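Local coordinates for protein Proline/betaine transporter, RALF (Rickettsia prowazekii str. Madrid E, PDB 4D7R) that probably acts as a guanine-nucleotide exchange factor through its Sec7 domain, here fused in an engineered chimera to the capping domain of the Legionella RalF, at residues H142-Q146 against N147-D151. Residues are numbered along the deposited sequence; the frame is centred on the assembly and turned at random.
Sequences HYYEQ and NLNID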
loop_
_atom_site.group_PDB
_atom_site.type_symbol
_atom_site.label_atom_id
_atom_site.label_comp_id
_atom_site.label_asym_id
_atom_site.label_seq_id
_atom_site.Cartn_x
_atom_site.Cartn_y
_atom_site.Cartn_z
ATOM N N HIS A 142 6.084 -14.971 -9.135
ATOM C CA HIS A 142 5.261 -15.988 -9.792
ATOM C C HIS A 142 5.479 -16.041 -11.310
ATOM O O HIS A 142 5.505 -17.150 -11.884
ATOM C CB HIS A 142 3.768 -15.829 -9.435
ATOM C CG HIS A 142 2.876 -16.853 -10.092
ATOM N ND1 HIS A 142 3.008 -18.213 -9.824
ATOM C CD2 HIS A 142 1.878 -16.684 -10.992
ATOM C CE1 HIS A 142 2.081 -18.815 -10.552
ATOM N NE2 HIS A 142 1.398 -17.945 -11.300
ATOM N N TYR A 143 5.680 -14.863 -11.948
ATOM C CA TYR A 143 5.917 -14.832 -13.385
ATOM C C TYR A 143 7.223 -15.561 -13.721
ATOM O O TYR A 143 7.254 -16.365 -14.641
ATOM C CB TYR A 143 5.877 -13.402 -13.969
ATOM C CG TYR A 143 6.114 -13.441 -15.464
ATOM C CD1 TYR A 143 7.408 -13.431 -15.985
ATOM C CD2 TYR A 143 5.056 -13.637 -16.352
ATOM C CE1 TYR A 143 7.640 -13.586 -17.348
ATOM C CE2 TYR A 143 5.273 -13.719 -17.727
ATOM C CZ TYR A 143 6.571 -13.724 -18.216
ATOM O OH TYR A 143 6.831 -13.821 -19.558
ATOM N N TYR A 144 8.261 -15.330 -12.926
ATOM C CA TYR A 144 9.559 -15.975 -13.053
ATOM C C TYR A 144 9.396 -17.480 -12.869
ATOM O O TYR A 144 9.806 -18.260 -13.737
ATOM C CB TYR A 144 10.558 -15.404 -12.026
ATOM C CG TYR A 144 11.819 -16.237 -11.886
ATOM C CD1 TYR A 144 12.695 -16.402 -12.957
ATOM C CD2 TYR A 144 12.100 -16.917 -10.704
ATOM C CE1 TYR A 144 13.817 -17.223 -12.856
ATOM C CE2 TYR A 144 13.236 -17.724 -10.585
ATOM C CZ TYR A 144 14.096 -17.861 -11.659
ATOM O OH TYR A 144 15.233 -18.617 -11.537
ATOM N N GLU A 145 8.743 -17.880 -11.776
ATOM C CA GLU A 145 8.501 -19.302 -11.489
ATOM C C GLU A 145 7.769 -20.061 -12.602
ATOM O O GLU A 145 8.070 -21.242 -12.818
ATOM C CB GLU A 145 7.845 -19.485 -10.119
ATOM C CG GLU A 145 8.842 -19.266 -8.983
ATOM C CD GLU A 145 8.310 -19.198 -7.561
ATOM O OE1 GLU A 145 7.083 -19.036 -7.385
ATOM O OE2 GLU A 145 9.128 -19.292 -6.617
ATOM N N GLN A 146 6.849 -19.383 -13.339
ATOM C CA GLN A 146 6.102 -19.994 -14.438
ATOM C C GLN A 146 6.854 -19.951 -15.769
ATOM O O GLN A 146 6.395 -20.546 -16.744
ATOM C CB GLN A 146 4.714 -19.347 -14.587
ATOM C CG GLN A 146 3.867 -19.547 -13.325
ATOM C CD GLN A 146 2.456 -19.938 -13.633
ATOM O OE1 GLN A 146 1.671 -19.136 -14.088
ATOM N NE2 GLN A 146 2.086 -21.144 -13.288
ATOM N N ASN A 147 7.980 -19.230 -15.832
ATOM C CA ASN A 147 8.754 -19.088 -17.063
ATOM C C ASN A 147 10.236 -19.129 -16.702
ATOM O O ASN A 147 11.018 -18.289 -17.153
ATOM C CB ASN A 147 8.399 -17.758 -17.738
ATOM C CG ASN A 147 6.979 -17.689 -18.211
ATOM O OD1 ASN A 147 6.643 -18.255 -19.249
ATOM N ND2 ASN A 147 6.104 -17.070 -17.414
ATOM N N LEU A 148 10.603 -20.103 -15.857
ATOM C CA LEU A 148 11.927 -20.258 -15.286
ATOM C C LEU A 148 13.100 -20.135 -16.245
ATOM O O LEU A 148 13.280 -20.978 -17.119
ATOM C CB LEU A 148 11.997 -21.560 -14.475
ATOM C CG LEU A 148 12.976 -21.572 -13.314
ATOM C CD1 LEU A 148 12.342 -20.963 -12.065
ATOM C CD2 LEU A 148 13.468 -22.991 -13.046
ATOM N N ASN A 149 13.876 -19.057 -16.098
ATOM C CA ASN A 149 15.082 -18.802 -16.898
ATOM C C ASN A 149 14.864 -18.731 -18.410
ATOM O O ASN A 149 15.824 -18.876 -19.153
ATOM C CB ASN A 149 16.226 -19.768 -16.511
ATOM C CG ASN A 149 16.436 -19.892 -15.025
ATOM O OD1 ASN A 149 16.515 -18.899 -14.292
ATOM N ND2 ASN A 149 16.511 -21.119 -14.547
ATOM N N ILE A 150 13.620 -18.468 -18.874
ATOM C CA ILE A 150 13.350 -18.322 -20.307
ATOM C C ILE A 150 13.821 -16.913 -20.743
ATOM O O ILE A 150 14.730 -16.808 -21.549
ATOM C CB ILE A 150 11.874 -18.621 -20.712
ATOM C CG1 ILE A 150 11.482 -20.092 -20.394
ATOM C CG2 ILE A 150 11.663 -18.308 -22.206
ATOM C CD1 ILE A 150 9.985 -20.376 -20.446
ATOM N N ASP A 151 13.216 -15.850 -20.185
ATOM C CA ASP A 151 13.563 -14.461 -20.485
ATOM C C ASP A 151 14.093 -13.764 -19.247
ATOM O O ASP A 151 14.799 -12.759 -19.361
ATOM C CB ASP A 151 12.332 -13.707 -20.992
ATOM C CG ASP A 151 11.737 -14.268 -22.264
ATOM O OD1 ASP A 151 12.448 -14.294 -23.282
ATOM O OD2 ASP A 151 10.548 -14.673 -22.239
HETATM O O HOH W 1 9.073 -15.295 -20.210
HETATM O O HOH W 2 9.028 -22.548 -15.466
#
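ND2 of N147 is gripped by two backbone carbonyls: it donates to Y143 O over 3.1 Å, with the acceptor close to the amide plane and the N-H turned well toward it (160°), and it also bonds F107 O. OD1 of the same amide takes the backbone N-H of E109, so the group is fixed in rotation and both polar ends of this buried side chain are satisfied. N147 ND2 also lies over one face of the Y143 ring, offset toward its rim and 3.5 Å from Y143 CE2; ring and amide planes stand 28° apart. With CG anti to the backbone N (chi1 -179°), the Y143 side chain brings its ring face against that amide, and its hydroxyl bonds K110 O. A water that donates to Y143 OH and to D151 OD2 links this ring to the far end of 147-151. All of this lies in the Rickettsia Sec7 domain, where helix 129-146 gives way to the loop leading to helix 155-173, and where N147 ties the turn to the chain at F107-E109. N147 N bonds Y144 O at 2.9 Å, three residues back as in a 3-10 turn. A second water takes over at L148, accepting from L148 N at 2.9 Å and donating to E145 O. Toward solvent, L148 folds one methyl back over the Y144 ring in a CH-pi contact, CD1 lying 4.0 Å from the centroid of the Y144 ring. The side chain of N149 meets the same ring at its edge, beside the hydroxyl.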